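Local coordinates for protein extracellular ligand-binding receptor (Verminephrobacter eiseniae, PDB 4M88) that probably binds an amino acid outside the cytoplasmic membrane as a leucine-binding-family solute receptor for an ABC transporter, at residues A[42-47]-A[308-313]; A[119-124]-A[330-335]; A[139-144]-A[226-231]. All blocks are in the same frame, centred on the assembly; numbering follows the deposited sequence.

Interaction 1: A[42-47]-A[308-313]; sequences RGQKLT and TGLSAA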
ATOM      1  N   ARG A  42     -24.336  -6.922 -13.507  1.00 30.75           N
ATOM      2  CA  ARG A  42     -25.356  -7.963 -13.688  1.00 36.53           C
ATOM      3  C   ARG A  42     -26.713  -7.548 -13.127  1.00 37.44           C
ATOM      4  O   ARG A  42     -27.358  -8.329 -12.418  1.00 37.36           O
ATOM      5  CB  ARG A  42     -24.915  -9.282 -13.028  1.00 34.63           C
ATOM      6  CG  ARG A  42     -23.756 -10.002 -13.719  1.00 37.91           C
ATOM      7  CD  ARG A  42     -23.345 -11.267 -12.959  1.00 43.24           C
ATOM      8  NE  ARG A  42     -23.016 -12.366 -13.866  1.00 52.92           N
ATOM      9  CZ  ARG A  42     -23.753 -13.462 -14.021  1.00 57.87           C
ATOM     10  NH1 ARG A  42     -24.864 -13.629 -13.319  1.00 58.98           N
ATOM     11  NH2 ARG A  42     -23.374 -14.401 -14.876  1.00 65.24           N
ATOM     12  N   GLY A  43     -27.130  -6.319 -13.421  1.00 28.77           N
ATOM     13  CA  GLY A  43     -28.387  -5.809 -12.901  1.00 33.47           C
ATOM     14  C   GLY A  43     -28.385  -5.319 -11.455  1.00 32.93           C
ATOM     15  O   GLY A  43     -29.450  -5.026 -10.914  1.00 41.23           O
ATOM     16  N   GLN A  44     -27.220  -5.217 -10.819  1.00 23.90           N
ATOM     17  CA  GLN A  44     -27.179  -4.889  -9.388  1.00 20.23           C
ATOM     18  C   GLN A  44     -26.229  -3.749  -9.004  1.00 19.55           C
ATOM     19  O   GLN A  44     -25.077  -3.705  -9.430  1.00 14.45           O
ATOM     20  CB  GLN A  44     -26.834  -6.132  -8.565  1.00 22.96           C
ATOM     21  CG  GLN A  44     -27.906  -7.214  -8.597  1.00 28.03           C
ATOM     22  CD  GLN A  44     -27.798  -8.177  -7.421  1.00 33.78           C
ATOM     23  OE1 GLN A  44     -27.209  -7.856  -6.393  1.00 32.76           O
ATOM     24  NE2 GLN A  44     -28.372  -9.363  -7.573  1.00 39.47           N
ATOM     25  N   LYS A  45     -26.719  -2.838  -8.171  1.00 16.71           N
ATOM     26  CA  LYS A  45     -25.909  -1.732  -7.678  1.00 13.50           C
ATOM     27  C   LYS A  45     -24.870  -2.229  -6.670  1.00 15.14           C
ATOM     28  O   LYS A  45     -25.108  -3.198  -5.946  1.00 17.42           O
ATOM     29  CB  LYS A  45     -26.814  -0.682  -7.018  1.00 20.02           C
ATOM     30  CG  LYS A  45     -26.068   0.428  -6.282  1.00 25.91           C
ATOM     31  CD  LYS A  45     -27.005   1.280  -5.417  1.00 40.18           C
ATOM     32  CE  LYS A  45     -26.246   2.392  -4.691  1.00 44.19           C
ATOM     33  NZ  LYS A  45     -27.175   3.381  -4.066  1.00 47.71           N
ATOM     34  N   LEU A  46     -23.720  -1.570  -6.642  1.00 12.63           N
ATOM     35  CA  LEU A  46     -22.673  -1.868  -5.669  1.00 14.85           C
ATOM     36  C   LEU A  46     -22.828  -0.959  -4.456  1.00 15.50           C
ATOM     37  O   LEU A  46     -23.060   0.236  -4.599  1.00 20.76           O
ATOM     38  CB  LEU A  46     -21.298  -1.673  -6.303  1.00 17.25           C
ATOM     39  CG  LEU A  46     -20.910  -2.723  -7.350  1.00 22.53           C
ATOM     40  CD1 LEU A  46     -20.915  -2.151  -8.747  1.00 29.36           C
ATOM     41  CD2 LEU A  46     -19.551  -3.292  -7.036  1.00 28.27           C
ATOM     42  N   THR A  47     -22.730  -1.530  -3.256  1.00 14.25           N
ATOM     43  CA  THR A  47     -22.797  -0.721  -2.045  1.00 15.34           C
ATOM     44  C   THR A  47     -21.601  -1.023  -1.166  1.00 18.59           C
ATOM     45  O   THR A  47     -21.038  -2.115  -1.229  1.00 18.59           O
ATOM     46  CB  THR A  47     -24.084  -0.984  -1.258  1.00 26.40           C
ATOM     47  OG1 THR A  47     -24.248  -2.395  -1.070  1.00 30.19           O
ATOM     48  CG2 THR A  47     -25.273  -0.463  -2.024  1.00 32.70           C
ATOM     49  N   THR A 308     -19.861 -16.272 -13.441  1.00 25.00           N
ATOM     50  CA  THR A 308     -21.211 -16.782 -13.641  1.00 31.45           C
ATOM     51  C   THR A 308     -22.190 -16.392 -12.536  1.00 32.96           C
ATOM     52  O   THR A 308     -23.361 -16.768 -12.583  1.00 33.87           O
ATOM     53  CB  THR A 308     -21.222 -18.322 -13.828  1.00 37.68           C
ATOM     54  OG1 THR A 308     -20.639 -18.950 -12.680  1.00 35.24           O
ATOM     55  CG2 THR A 308     -20.435 -18.721 -15.075  1.00 36.33           C
ATOM     56  N   GLY A 309     -21.722 -15.632 -11.551  1.00 30.53           N
ATOM     57  CA  GLY A 309     -22.592 -15.234 -10.459  1.00 30.51           C
ATOM     58  C   GLY A 309     -22.053 -14.160  -9.532  1.00 28.28           C
ATOM     59  O   GLY A 309     -20.950 -13.632  -9.723  1.00 28.18           O
ATOM     60  N   LEU A 310     -22.847 -13.842  -8.513  1.00 24.31           N
ATOM     61  CA  LEU A 310     -22.498 -12.794  -7.560  1.00 25.39           C
ATOM     62  C   LEU A 310     -22.360 -13.329  -6.139  1.00 31.30           C
ATOM     63  O   LEU A 310     -22.973 -12.800  -5.214  1.00 39.29           O
ATOM     64  CB  LEU A 310     -23.543 -11.672  -7.592  1.00 24.88           C
ATOM     65  CG  LEU A 310     -23.703 -10.927  -8.919  1.00 27.40           C
ATOM     66  CD1 LEU A 310     -24.834  -9.891  -8.851  1.00 24.37           C
ATOM     67  CD2 LEU A 310     -22.400 -10.260  -9.334  1.00 27.66           C
ATOM     68  N   SER A 311     -21.556 -14.372  -5.959  1.00 25.93           N
ATOM     69  CA  SER A 311     -21.199 -14.812  -4.610  1.00 22.56           C
ATOM     70  C   SER A 311     -19.696 -14.652  -4.403  1.00 18.38           C
ATOM     71  O   SER A 311     -18.945 -14.412  -5.359  1.00 19.68           O
ATOM     72  CB  SER A 311     -21.613 -16.262  -4.369  1.00 26.76           C
ATOM     73  OG  SER A 311     -20.868 -17.147  -5.192  1.00 24.84           O
ATOM     74  N   ALA A 312     -19.258 -14.772  -3.150  1.00 18.13           N
ATOM     75  CA  ALA A 312     -17.831 -14.757  -2.837  1.00 15.34           C
ATOM     76  C   ALA A 312     -17.124 -15.892  -3.580  1.00 13.16           C
ATOM     77  O   ALA A 312     -16.008 -15.709  -4.083  1.00 14.34           O
ATOM     78  CB  ALA A 312     -17.606 -14.887  -1.345  1.00 18.99           C
ATOM     79  N   ALA A 313     -17.764 -17.058  -3.631  1.00 18.74           N
ATOM     80  CA  ALA A 313     -17.201 -18.200  -4.353  1.00 18.05           C
ATOM     81  C   ALA A 313     -17.016 -17.891  -5.846  1.00 18.53           C
ATOM     82  O   ALA A 313     -15.978 -18.225  -6.425  1.00 15.73           O
ATOM     83  CB  ALA A 313     -18.054 -19.427  -4.158  1.00 19.35           C
TER
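Leu310 packs its two methyl groups against two side chains of the 42-47 segment, and this apolar patch is the tight part of a modest surface contact that buries 223 Å² in all. CD1 of Leu310 lies against the carboxamide of Gln44, 3.7 Å from its CD, while CD2 of Leu310 reaches CD of Arg42 at 3.9 Å. In both pairs the side chains run past each other in opposite directions. With one methyl on each partner, the leucine fork sits between the aliphatic part of the arginine and the glutamine amide. The solvent side is the far end of Arg42, which lies close to the backbone but is held there by no hydrogen bond across the contact. Its chain is extended at chi2 but bends at chi3 (141°), which brings one face of the guanidinium over the Thr308-Gly309 peptide, the two planes tilted by roughly 30°. Thr308 C stands 3.2 Å above the guanidinium plane, displaced toward the rim, and Gly309 N lies over its centre. NH2 of Arg42 is also 3.3 Å from Thr308 O, but the angle is too poor for a hydrogen bond, so the guanidinium meets the peptide by van der Waals contact over one face. In the fold, the contact joins the loop leading into strand 45-52, an outermost strand of the five-stranded parallel sheet, to the turn before helix 312-321, where Ser311 is the N-cap; Ile41 also touches Leu310, and Gln44 rests on Ile5 of the adjacent strand 4-11.

Interaction 2: A[119-124]-A[330-335]; sequences FHVRAG and FHLDFS
Phe119 and Phe334 both carry CG beside the backbone N and anti to the carbonyl carbon (chi1 -70° and -58°), and these torsions turn the two side chains into a T-shaped (edge-to-face) aromatic pair. Their planes stand at 87° with centroids 5.2 Å apart; CD1 of Phe119 is the leading edge, 3.6 Å above the Phe334 ring and offset toward its rim. The pair belongs to the buried core of a periplasmic-binding-protein fold, where the end of strand 118-119 and the loop after it meet strand 330-332 of the small antiparallel sheet and the residues that follow it. Farther along, Val121 continues the apolar seam: its CG1 approaches CE2 of Phe330 at 4.1 Å and CD1 of Leu332 at 4.2 Å. Leu319 of helix 312-321 touches both Phe119 and Phe334, while Phe256 meets the Phe330 ring. Backbone oxygens also face this hydrocarbon surface. His120 O lies 3.4 Å from CE1 of Phe334, near the ring plane. The carbonyl oxygen of Val121 is buried without a hydrogen-bonding partner in the model; it lies in the plane of the Phe330 ring, at its edge, with CZ of Phe330 3.9 Å away and CD2 of Leu332 equally close.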
ATOM      1  N   PHE A 119      -6.024 -11.724  -1.522  1.00 11.53           N
ATOM      2  CA  PHE A 119      -5.412 -11.402  -2.825  1.00 11.73           C
ATOM      3  C   PHE A 119      -4.713 -10.063  -2.735  1.00 12.78           C
ATOM      4  O   PHE A 119      -5.178  -9.180  -2.024  1.00 14.63           O
ATOM      5  CB  PHE A 119      -6.483 -11.333  -3.926  1.00 11.99           C
ATOM      6  CG  PHE A 119      -7.070 -12.668  -4.280  1.00 12.34           C
ATOM      7  CD1 PHE A 119      -6.613 -13.366  -5.387  1.00 12.89           C
ATOM      8  CD2 PHE A 119      -8.067 -13.234  -3.493  1.00 13.59           C
ATOM      9  CE1 PHE A 119      -7.145 -14.604  -5.723  1.00 15.47           C
ATOM     10  CE2 PHE A 119      -8.615 -14.482  -3.817  1.00 14.70           C
ATOM     11  CZ  PHE A 119      -8.147 -15.163  -4.935  1.00 14.17           C
ATOM     12  N   HIS A 120      -3.592  -9.902  -3.443  1.00 11.71           N
ATOM     13  CA  HIS A 120      -2.813  -8.669  -3.305  1.00 11.57           C
ATOM     14  C   HIS A 120      -2.746  -7.926  -4.623  1.00 11.95           C
ATOM     15  O   HIS A 120      -2.376  -8.499  -5.639  1.00 12.61           O
ATOM     16  CB  HIS A 120      -1.401  -8.996  -2.812  1.00 11.53           C
ATOM     17  CG  HIS A 120      -1.400  -9.802  -1.556  1.00 13.20           C
ATOM     18  ND1 HIS A 120      -1.537  -9.229  -0.308  1.00 14.65           N
ATOM     19  CD2 HIS A 120      -1.354 -11.140  -1.356  1.00 13.87           C
ATOM     20  CE1 HIS A 120      -1.546 -10.183   0.609  1.00 17.43           C
ATOM     21  NE2 HIS A 120      -1.443 -11.352  -0.001  1.00 17.02           N
ATOM     22  N   VAL A 121      -3.123  -6.651  -4.599  1.00 11.93           N
ATOM     23  CA  VAL A 121      -3.125  -5.830  -5.802  1.00 12.43           C
ATOM     24  C   VAL A 121      -1.801  -5.058  -5.917  1.00 13.20           C
ATOM     25  O   VAL A 121      -1.303  -4.839  -7.012  1.00 16.99           O
ATOM     26  CB  VAL A 121      -4.340  -4.875  -5.810  1.00 13.98           C
ATOM     27  CG1 VAL A 121      -4.300  -3.956  -7.008  1.00 20.15           C
ATOM     28  CG2 VAL A 121      -5.635  -5.694  -5.831  1.00 13.82           C
ATOM     29  N   ARG A 122      -1.239  -4.647  -4.788  1.00 14.06           N
ATOM     30  CA  ARG A 122       0.041  -3.944  -4.818  1.00 13.75           C
ATOM     31  C   ARG A 122       1.185  -4.945  -4.788  1.00 17.49           C
ATOM     32  O   ARG A 122       1.056  -6.038  -4.221  1.00 14.10           O
ATOM     33  CB  ARG A 122       0.178  -3.010  -3.614  1.00 13.42           C
ATOM     34  CG  ARG A 122       0.062  -3.756  -2.281  1.00 17.98           C
ATOM     35  CD  ARG A 122       0.636  -2.940  -1.140  1.00 21.54           C
ATOM     36  NE  ARG A 122       0.173  -1.557  -1.221  1.00 26.06           N
ATOM     37  CZ  ARG A 122       0.921  -0.502  -0.920  1.00 35.24           C
ATOM     38  NH1 ARG A 122       0.419   0.726  -1.014  1.00 33.49           N
ATOM     39  NH2 ARG A 122       2.175  -0.678  -0.514  1.00 34.08           N
ATOM     40  N   ALA A 123       2.312  -4.566  -5.383  1.00 14.90           N
ATOM     41  CA  ALA A 123       3.526  -5.364  -5.259  1.00 15.09           C
ATOM     42  C   ALA A 123       3.916  -5.434  -3.785  1.00 11.99           C
ATOM     43  O   ALA A 123       3.586  -4.533  -2.993  1.00 13.33           O
ATOM     44  CB  ALA A 123       4.656  -4.746  -6.075  1.00 12.99           C
ATOM     45  N   GLY A 124       4.613  -6.495  -3.401  1.00 14.24           N
ATOM     46  CA  GLY A 124       4.994  -6.647  -2.008  1.00 13.79           C
ATOM     47  C   GLY A 124       6.185  -5.793  -1.593  1.00 17.23           C
ATOM     48  O   GLY A 124       6.965  -5.351  -2.442  1.00 15.69           O
ATOM     49  N   PHE A 330      -2.842  -0.959 -16.297  1.00 19.14           N
ATOM     50  CA  PHE A 330      -2.329  -1.607 -15.097  1.00 13.61           C
ATOM     51  C   PHE A 330      -2.739  -3.069 -15.147  1.00 21.57           C
ATOM     52  O   PHE A 330      -3.935  -3.390 -15.188  1.00 18.90           O
ATOM     53  CB  PHE A 330      -2.875  -0.934 -13.833  1.00 13.56           C
ATOM     54  CG  PHE A 330      -2.347  -1.525 -12.552  1.00 15.50           C
ATOM     55  CD1 PHE A 330      -1.043  -1.262 -12.138  1.00 15.81           C
ATOM     56  CD2 PHE A 330      -3.149  -2.342 -11.764  1.00 17.89           C
ATOM     57  CE1 PHE A 330      -0.545  -1.809 -10.967  1.00 16.92           C
ATOM     58  CE2 PHE A 330      -2.661  -2.890 -10.583  1.00 19.53           C
ATOM     59  CZ  PHE A 330      -1.352  -2.621 -10.187  1.00 14.45           C
ATOM     60  N   HIS A 331      -1.748  -3.954 -15.176  1.00 13.66           N
ATOM     61  CA  HIS A 331      -2.002  -5.376 -15.366  1.00 14.00           C
ATOM     62  C   HIS A 331      -2.047  -6.093 -14.031  1.00 13.04           C
ATOM     63  O   HIS A 331      -1.323  -5.740 -13.098  1.00 16.57           O
ATOM     64  CB  HIS A 331      -0.904  -6.008 -16.218  1.00 21.30           C
ATOM     65  CG  HIS A 331      -0.801  -5.436 -17.594  1.00 30.91           C
ATOM     66  ND1 HIS A 331      -1.062  -6.173 -18.728  1.00 37.97           N
ATOM     67  CD2 HIS A 331      -0.451  -4.200 -18.022  1.00 34.32           C
ATOM     68  CE1 HIS A 331      -0.883  -5.414 -19.795  1.00 40.04           C
ATOM     69  NE2 HIS A 331      -0.512  -4.213 -19.392  1.00 34.16           N
ATOM     70  N   LEU A 332      -2.898  -7.113 -13.958  1.00 13.81           N
ATOM     71  CA  LEU A 332      -2.991  -7.980 -12.797  1.00 12.63           C
ATOM     72  C   LEU A 332      -3.174  -9.397 -13.283  1.00 14.85           C
ATOM     73  O   LEU A 332      -3.880  -9.639 -14.266  1.00 16.88           O
ATOM     74  CB  LEU A 332      -4.206  -7.625 -11.942  1.00 14.75           C
ATOM     75  CG  LEU A 332      -4.087  -6.422 -11.015  1.00 19.30           C
ATOM     76  CD1 LEU A 332      -5.427  -6.179 -10.357  1.00 23.54           C
ATOM     77  CD2 LEU A 332      -3.036  -6.678  -9.961  1.00 16.24           C
ATOM     78  N   ASP A 333      -2.555 -10.337 -12.580  1.00 13.15           N
ATOM     79  CA  ASP A 333      -2.692 -11.751 -12.907  1.00 15.69           C
ATOM     80  C   ASP A 333      -2.578 -12.556 -11.623  1.00 14.35           C
ATOM     81  O   ASP A 333      -1.544 -12.501 -10.956  1.00 15.84           O
ATOM     82  CB  ASP A 333      -1.580 -12.175 -13.865  1.00 15.03           C
ATOM     83  CG  ASP A 333      -1.756 -13.601 -14.382  1.00 25.52           C
ATOM     84  OD1 ASP A 333      -2.783 -14.242 -14.067  1.00 22.75           O
ATOM     85  OD2 ASP A 333      -0.867 -14.078 -15.124  1.00 30.67           O
ATOM     86  N   PHE A 334      -3.628 -13.307 -11.290  1.00 13.86           N
ATOM     87  CA  PHE A 334      -3.608 -14.192 -10.131  1.00 13.53           C
ATOM     88  C   PHE A 334      -3.530 -15.670 -10.541  1.00 15.61           C
ATOM     89  O   PHE A 334      -3.849 -16.551  -9.739  1.00 17.50           O
ATOM     90  CB  PHE A 334      -4.859 -13.960  -9.271  1.00 13.85           C
ATOM     91  CG  PHE A 334      -5.012 -12.540  -8.785  1.00 15.78           C
ATOM     92  CD1 PHE A 334      -4.218 -12.054  -7.754  1.00 12.15           C
ATOM     93  CD2 PHE A 334      -5.968 -11.703  -9.342  1.00 16.60           C
ATOM     94  CE1 PHE A 334      -4.367 -10.739  -7.281  1.00 11.66           C
ATOM     95  CE2 PHE A 334      -6.128 -10.387  -8.884  1.00 19.03           C
ATOM     96  CZ  PHE A 334      -5.324  -9.903  -7.852  1.00 15.80           C
ATOM     97  N   SER A 335      -3.104 -15.937 -11.776  1.00 15.11           N
ATOM     98  CA  SER A 335      -3.003 -17.307 -12.299  1.00 19.01           C
ATOM     99  C   SER A 335      -1.987 -18.167 -11.560  1.00 22.81           C
ATOM    100  O   SER A 335      -2.145 -19.387 -11.471  1.00 27.82           O
ATOM    101  CB  SER A 335      -2.571 -17.290 -13.773  1.00 24.38           C
ATOM    102  OG  SER A 335      -3.541 -16.699 -14.605  1.00 35.17           O
TER

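Interaction 3: A[139-144]-A[226-231]; sequences LGMSKL and PLFVLS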
ATOM      1  N   LEU A 139      23.244   4.245  -7.792  1.00 18.66           N
ATOM      2  CA  LEU A 139      23.640   5.580  -7.337  1.00 18.79           C
ATOM      3  C   LEU A 139      25.071   5.560  -6.819  1.00 23.26           C
ATOM      4  O   LEU A 139      25.582   6.567  -6.324  1.00 21.35           O
ATOM      5  CB  LEU A 139      22.698   6.099  -6.245  1.00 18.03           C
ATOM      6  CG  LEU A 139      21.214   6.115  -6.607  1.00 17.90           C
ATOM      7  CD1 LEU A 139      20.362   6.665  -5.455  1.00 17.82           C
ATOM      8  CD2 LEU A 139      20.987   6.917  -7.863  1.00 18.92           C
ATOM      9  N   GLY A 140      25.711   4.397  -6.912  1.00 20.94           N
ATOM     10  CA  GLY A 140      27.106   4.270  -6.516  1.00 21.66           C
ATOM     11  C   GLY A 140      27.294   4.019  -5.035  1.00 23.52           C
ATOM     12  O   GLY A 140      28.388   4.189  -4.502  1.00 25.33           O
HETATM   13  N   MSE A 141      26.231   3.608  -4.354  1.00 17.50           N
HETATM   14  CA  MSE A 141      26.311   3.428  -2.909  1.00 16.87           C
HETATM   15  C   MSE A 141      26.902   2.080  -2.513  1.00 25.88           C
HETATM   16  O   MSE A 141      26.588   1.052  -3.116  1.00 26.62           O
HETATM   17  CB  MSE A 141      24.935   3.608  -2.268  1.00 20.94           C
HETATM   18  CG  MSE A 141      24.379   4.994  -2.480  1.00 17.91           C
HETATM   19 SE   MSE A 141      22.561   5.197  -1.819  0.60 23.61          SE
HETATM   20  CE  MSE A 141      22.309   7.078  -2.262  1.00 29.63           C
ATOM     21  N   SER A 142      27.754   2.105  -1.491  1.00 24.96           N
ATOM     22  CA  SER A 142      28.335   0.898  -0.922  1.00 26.51           C
ATOM     23  C   SER A 142      27.975   0.769   0.561  1.00 25.03           C
ATOM     24  O   SER A 142      28.265  -0.247   1.186  1.00 27.39           O
ATOM     25  CB  SER A 142      29.856   0.910  -1.103  1.00 28.42           C
ATOM     26  OG  SER A 142      30.428   2.060  -0.506  1.00 35.04           O
ATOM     27  N   LYS A 143      27.352   1.799   1.129  1.00 20.65           N
ATOM     28  CA  LYS A 143      26.901   1.729   2.514  1.00 19.41           C
ATOM     29  C   LYS A 143      25.502   2.311   2.696  1.00 16.41           C
ATOM     30  O   LYS A 143      25.254   3.482   2.386  1.00 21.25           O
ATOM     31  CB  LYS A 143      27.885   2.420   3.456  1.00 22.95           C
ATOM     32  CG  LYS A 143      27.453   2.353   4.911  1.00 30.95           C
ATOM     33  CD  LYS A 143      28.564   2.797   5.850  1.00 33.59           C
ATOM     34  CE  LYS A 143      28.161   2.567   7.298  1.00 38.15           C
ATOM     35  NZ  LYS A 143      29.300   2.700   8.246  1.00 41.74           N
ATOM     36  N   LEU A 144      24.598   1.477   3.205  1.00 14.84           N
ATOM     37  CA  LEU A 144      23.193   1.838   3.388  1.00 14.46           C
ATOM     38  C   LEU A 144      22.800   1.712   4.847  1.00 17.83           C
ATOM     39  O   LEU A 144      23.221   0.775   5.520  1.00 19.41           O
ATOM     40  CB  LEU A 144      22.307   0.889   2.588  1.00 20.53           C
ATOM     41  CG  LEU A 144      21.954   1.240   1.148  1.00 31.98           C
ATOM     42  CD1 LEU A 144      21.121   0.117   0.519  1.00 31.26           C
ATOM     43  CD2 LEU A 144      21.190   2.558   1.109  1.00 33.78           C
ATOM     44  N   PRO A 226      20.349  10.944   0.244  1.00 12.94           N
ATOM     45  CA  PRO A 226      19.080  10.429  -0.289  1.00 13.75           C
ATOM     46  C   PRO A 226      18.394   9.517   0.714  1.00 13.98           C
ATOM     47  O   PRO A 226      19.059   8.704   1.367  1.00 12.87           O
ATOM     48  CB  PRO A 226      19.529   9.608  -1.507  1.00 17.07           C
ATOM     49  CG  PRO A 226      20.756  10.315  -1.971  1.00 20.47           C
ATOM     50  CD  PRO A 226      21.460  10.740  -0.711  1.00 16.44           C
ATOM     51  N   LEU A 227      17.076   9.664   0.837  1.00  9.92           N
ATOM     52  CA  LEU A 227      16.279   8.813   1.702  1.00  8.44           C
ATOM     53  C   LEU A 227      15.349   8.041   0.781  1.00 11.54           C
ATOM     54  O   LEU A 227      14.917   8.565  -0.257  1.00 13.48           O
ATOM     55  CB  LEU A 227      15.464   9.666   2.676  1.00 13.83           C
ATOM     56  CG  LEU A 227      16.223  10.738   3.457  1.00 14.24           C
ATOM     57  CD1 LEU A 227      15.240  11.504   4.363  1.00 12.56           C
ATOM     58  CD2 LEU A 227      17.351  10.134   4.288  1.00 15.45           C
ATOM     59  N   PHE A 228      15.074   6.790   1.115  1.00 10.35           N
ATOM     60  CA  PHE A 228      14.208   5.971   0.277  1.00  8.99           C
ATOM     61  C   PHE A 228      13.073   5.434   1.126  1.00 13.23           C
ATOM     62  O   PHE A 228      13.280   5.022   2.272  1.00 15.17           O
ATOM     63  CB  PHE A 228      14.971   4.794  -0.331  1.00 11.89           C
ATOM     64  CG  PHE A 228      16.279   5.179  -0.959  1.00 17.81           C
ATOM     65  CD1 PHE A 228      16.308   5.858  -2.164  1.00 22.84           C
ATOM     66  CD2 PHE A 228      17.478   4.847  -0.345  1.00 24.60           C
ATOM     67  CE1 PHE A 228      17.522   6.212  -2.746  1.00 24.27           C
ATOM     68  CE2 PHE A 228      18.692   5.197  -0.919  1.00 25.58           C
ATOM     69  CZ  PHE A 228      18.708   5.880  -2.118  1.00 22.10           C
ATOM     70  N   VAL A 229      11.869   5.451   0.574  1.00  9.41           N
ATOM     71  CA  VAL A 229      10.716   4.950   1.306  1.00 11.09           C
ATOM     72  C   VAL A 229       9.878   4.084   0.393  1.00 13.96           C
ATOM     73  O   VAL A 229       9.965   4.196  -0.831  1.00 13.33           O
ATOM     74  CB  VAL A 229       9.837   6.096   1.860  1.00 14.22           C
ATOM     75  CG1 VAL A 229      10.650   7.009   2.757  1.00 15.25           C
ATOM     76  CG2 VAL A 229       9.206   6.883   0.721  1.00 14.45           C
ATOM     77  N   LEU A 230       9.067   3.213   0.989  1.00 13.63           N
ATOM     78  CA  LEU A 230       8.199   2.331   0.222  1.00 14.94           C
ATOM     79  C   LEU A 230       6.861   3.008  -0.057  1.00 15.81           C
ATOM     80  O   LEU A 230       6.673   4.182   0.273  1.00 19.35           O
ATOM     81  CB  LEU A 230       7.988   1.016   0.975  1.00 21.82           C
ATOM     82  CG  LEU A 230       9.269   0.284   1.380  1.00 21.18           C
ATOM     83  CD1 LEU A 230       8.940  -1.043   2.071  1.00 22.46           C
ATOM     84  CD2 LEU A 230      10.138   0.045   0.167  1.00 24.79           C
ATOM     85  N   SER A 231       5.937   2.258  -0.655  1.00 16.36           N
ATOM     86  CA  SER A 231       4.668   2.808  -1.135  1.00 18.37           C
ATOM     87  C   SER A 231       3.679   3.188  -0.032  1.00 17.90           C
ATOM     88  O   SER A 231       2.544   2.710  -0.043  1.00 22.36           O
ATOM     89  CB  SER A 231       3.987   1.803  -2.062  1.00 25.83           C
ATOM     90  OG  SER A 231       4.679   1.682  -3.283  1.00 33.39           O
TER
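The turn that links helix 125-138 to strand 143-149 meets strand 227-229 and the proline before it here, within the mixed-sheet lobe of the periplasmic-binding-protein fold. The helix ends in a Schellman motif, with Gly140 at positive phi and two bonds returning into the last turn, and the chain then reverses toward the sheet. Phe228 is the centre of the contact: Leu139, Met141 and Leu144 all meet its ring at the edge, near the ring plane, so the evidence is for rim packing with nothing from 139-144 over a face. CD1 of Leu139 comes to 3.8 Å from CZ of Phe228, its side chain arriving from the opposite direction. Met141, a selenomethionine in this crystal, makes a Met-aromatic contact whose selenium lies 5.1 Å from the ring centroid and 84° off the ring normal. Its chain is fully extended beyond CG (chi2 175°, chi3 179°), which carries the terminal methyl to the ring edge, beside the neighbouring proline. That methyl, CE of Met141, lies 3.6 Å from CG of Pro226 and 3.8 Å from CZ of Phe228, touching both. Leu144 completes the group from another side: its side chain crosses that of Phe228 at about a right angle, and CD2 of Leu144 sits 4.2 Å from CE2 of the ring. No hydrogen bond joins the two segments; 174 Å² of mainly apolar surface is buried. Strand 201-205 lies between 143-149 and 227-229 in the sheet, and its Leu203 touches both Leu144 and Phe228. The side chains therefore meet across an intervening strand, on the side where Ala136 of helix 125-138 packs on Met141, whereas Leu227 points away, onto helix 208-220.

From the N terminus, 42-47 opens the widest loop, closed by interaction 1 when the chain reaches 308-313 after 260 intervening residues. Within that span 119-124 begins interaction 2, which closes only at 330-335, so the two loops cross. Interaction 3, between 139-144 and 226-231, closes a shorter loop of 81 intervening residues and is nested inside both. Interaction 1 ties the edge of the five-stranded sheet to the turn before helix 312-321, interaction 2 the opposite edge to the small hairpin, and interaction 3 lies in the other lobe, about 45 Å from interaction 1 between centres. Interactions 2 and 3 touch through a probable hydrogen bond from Arg122 NH1 to Ser231 O (3.1 Å).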